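Long-range contact in Low molecular weight protein-tyrosine-phosphatase ptpA (Staphylococcus aureus, PDB 3ROF), which removes phosphate from phosphotyrosine in proteins and probably acts as a secreted effector that counteracts host defences during infection: residues V7-V12 with Y86-D91. Sequence-based numbering, arbitrary orientation.
Sequences VDVAFV and YIVAMD
The ring of Phe-11 meets Val-88 and Met-90 obliquely. Its CD1 lies 3.7 Å from CB of Val-88, and CG1 of Val-88 also lies near CD1 and CE1. The two side chains run side by side and point the same way. Met-90 reaches the ring with its methyl, CE at 4.0 Å from CD1 of Phe-11. Its chain is bent at chi2 (-68°), which brings CE back toward Phe-11. The Tyr-86 ring has Val-7 CG2 and Asp-8 O at its edge, near the ring plane. Its hydroxyl is held by Asp-153. The side chains of Val-9 and Tyr-86 cross at about a right angle. CG2 of Val-9, set anti to the backbone N, lies 4.0 Å from both CB of Tyr-86 and CG2 of Val-88.

Strands 7-13 and 86-89 are the two inner strands of the four-stranded parallel sheet of the low molecular weight phosphatase fold, flanked by strands 39-45 and 108-111. Four backbone bonds join them: Tyr-86 N to Asp-8 O, Ala-10 N to Tyr-86 O, Val-88 N to Ala-10 O (2.8 Å) and Val-12 N to Val-88 O. In the last, the donor stands 37° out of the carbonyl plane of Val-88. A weak bond from Met-90 N to Val-12 O follows where strand 86-89 ends.

Val-9, Phe-11, Tyr-86 and Val-88 share one face of the sheet, and helix 19-33 covers Phe-11 there. On the other face, CG2 of Val-12 meets CG2 of Ile-87 at 3.7 Å, and Ile-98 of helix 92-101 packs on both. The Met-90 side chain lies about 4 Å from those of Cys-13, the probable nucleophile, and Arg-19. Asp-91 N-caps helix 92-101 through OD1, while its OD2 forms a salt bridge with Arg-19.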
loop_
_atom_site.group_PDB
_atom_site.type_symbol
_atom_site.label_atom_id
_atom_site.label_comp_id
_atom_site.label_asym_id
_atom_site.label_seq_id
_atom_site.Cartn_x
_atom_site.Cartn_y
_atom_site.Cartn_z
ATOM N N VAL A 7 -8.186 -5.286 11.572
ATOM C CA VAL A 7 -7.236 -5.928 10.711
ATOM C C VAL A 7 -6.326 -4.855 10.112
ATOM O O VAL A 7 -6.730 -3.698 9.959
ATOM C CB VAL A 7 -7.857 -6.825 9.630
ATOM C CG1 VAL A 7 -8.701 -7.936 10.269
ATOM C CG2 VAL A 7 -8.628 -6.037 8.702
ATOM N N ASP A 8 -5.098 -5.259 9.816
ATOM C CA ASP A 8 -4.103 -4.350 9.317
ATOM C C ASP A 8 -3.761 -4.680 7.880
ATOM O O ASP A 8 -3.471 -5.842 7.565
ATOM C CB ASP A 8 -2.853 -4.448 10.172
ATOM C CG ASP A 8 -3.098 -3.999 11.573
ATOM O OD1 ASP A 8 -3.158 -2.779 11.800
ATOM O OD2 ASP A 8 -3.267 -4.869 12.450
ATOM N N VAL A 9 -3.782 -3.659 7.024
ATOM C CA VAL A 9 -3.331 -3.791 5.644
ATOM C C VAL A 9 -2.157 -2.877 5.418
ATOM O O VAL A 9 -2.225 -1.696 5.766
ATOM C CB VAL A 9 -4.483 -3.516 4.584
ATOM C CG1 VAL A 9 -5.174 -2.213 4.768
ATOM C CG2 VAL A 9 -3.998 -3.670 3.173
ATOM N N ALA A 10 -1.087 -3.392 4.820
ATOM C CA ALA A 10 0.083 -2.569 4.464
ATOM C C ALA A 10 0.291 -2.590 2.990
ATOM O O ALA A 10 0.387 -3.657 2.397
ATOM C CB ALA A 10 1.346 -3.076 5.136
ATOM N N PHE A 11 0.420 -1.413 2.400
ATOM C CA PHE A 11 0.920 -1.284 1.033
ATOM C C PHE A 11 2.434 -1.230 1.099
ATOM O O PHE A 11 3.004 -0.540 1.952
ATOM C CB PHE A 11 0.340 -0.023 0.385
ATOM C CG PHE A 11 -1.140 -0.080 0.220
ATOM C CD1 PHE A 11 -1.698 -0.827 -0.818
ATOM C CD2 PHE A 11 -1.980 0.566 1.112
ATOM C CE1 PHE A 11 -3.078 -0.887 -0.965
ATOM C CE2 PHE A 11 -3.343 0.526 0.942
ATOM C CZ PHE A 11 -3.903 -0.204 -0.073
ATOM N N VAL A 12 3.093 -1.882 0.137
ATOM C CA VAL A 12 4.564 -1.977 0.168
ATOM C C VAL A 12 5.125 -1.721 -1.207
ATOM O O VAL A 12 4.694 -2.309 -2.214
ATOM C CB VAL A 12 5.054 -3.356 0.654
ATOM C CG1 VAL A 12 6.558 -3.392 0.720
ATOM C CG2 VAL A 12 4.465 -3.682 2.026
ATOM N N TYR A 86 -2.842 -8.281 5.765
ATOM C CA TYR A 86 -2.833 -8.192 4.314
ATOM C C TYR A 86 -1.670 -7.325 3.911
ATOM O O TYR A 86 -1.489 -6.257 4.494
ATOM C CB TYR A 86 -4.125 -7.579 3.782
ATOM C CG TYR A 86 -5.332 -8.378 4.216
ATOM C CD1 TYR A 86 -5.794 -9.457 3.462
ATOM C CD2 TYR A 86 -5.973 -8.093 5.421
ATOM C CE1 TYR A 86 -6.854 -10.247 3.923
ATOM C CE2 TYR A 86 -7.030 -8.862 5.866
ATOM C CZ TYR A 86 -7.464 -9.913 5.100
ATOM O OH TYR A 86 -8.519 -10.674 5.554
ATOM N N ILE A 87 -0.881 -7.797 2.963
ATOM C CA ILE A 87 0.283 -7.054 2.443
ATOM C C ILE A 87 0.053 -6.905 0.942
ATOM O O ILE A 87 -0.113 -7.909 0.235
ATOM C CB ILE A 87 1.622 -7.783 2.739
ATOM C CG1 ILE A 87 1.762 -8.037 4.244
ATOM C CG2 ILE A 87 2.771 -6.968 2.224
ATOM C CD1 ILE A 87 2.935 -8.826 4.583
ATOM N N VAL A 88 0.049 -5.671 0.456
ATOM C CA VAL A 88 -0.302 -5.394 -0.913
ATOM C C VAL A 88 0.899 -4.679 -1.557
ATOM O O VAL A 88 1.155 -3.493 -1.307
ATOM C CB VAL A 88 -1.574 -4.546 -1.020
ATOM C CG1 VAL A 88 -1.898 -4.268 -2.504
ATOM C CG2 VAL A 88 -2.735 -5.268 -0.320
ATOM N N ALA A 89 1.615 -5.438 -2.374
ATOM C CA ALA A 89 2.833 -5.003 -3.037
ATOM C C ALA A 89 2.498 -4.302 -4.344
ATOM O O ALA A 89 1.489 -4.599 -4.970
ATOM C CB ALA A 89 3.689 -6.223 -3.335
ATOM N N MET A 90 3.410 -3.432 -4.807
ATOM C CA MET A 90 3.187 -2.751 -6.071
ATOM C C MET A 90 3.676 -3.505 -7.298
ATOM O O MET A 90 2.976 -3.499 -8.324
ATOM C CB MET A 90 3.794 -1.351 -6.007
ATOM C CG MET A 90 3.171 -0.508 -4.905
ATOM S SD MET A 90 1.447 -0.126 -5.291
ATOM C CE MET A 90 0.847 0.250 -3.675
ATOM N N ASP A 91 4.853 -4.110 -7.228
ATOM C CA ASP A 91 5.427 -4.774 -8.372
ATOM C C ASP A 91 6.126 -6.072 -7.933
ATOM O O ASP A 91 6.161 -6.427 -6.741
ATOM C CB ASP A 91 6.351 -3.803 -9.164
ATOM C CG ASP A 91 7.643 -3.431 -8.443
ATOM O OD1 ASP A 91 8.124 -4.249 -7.661
ATOM O OD2 ASP A 91 8.150 -2.300 -8.696
#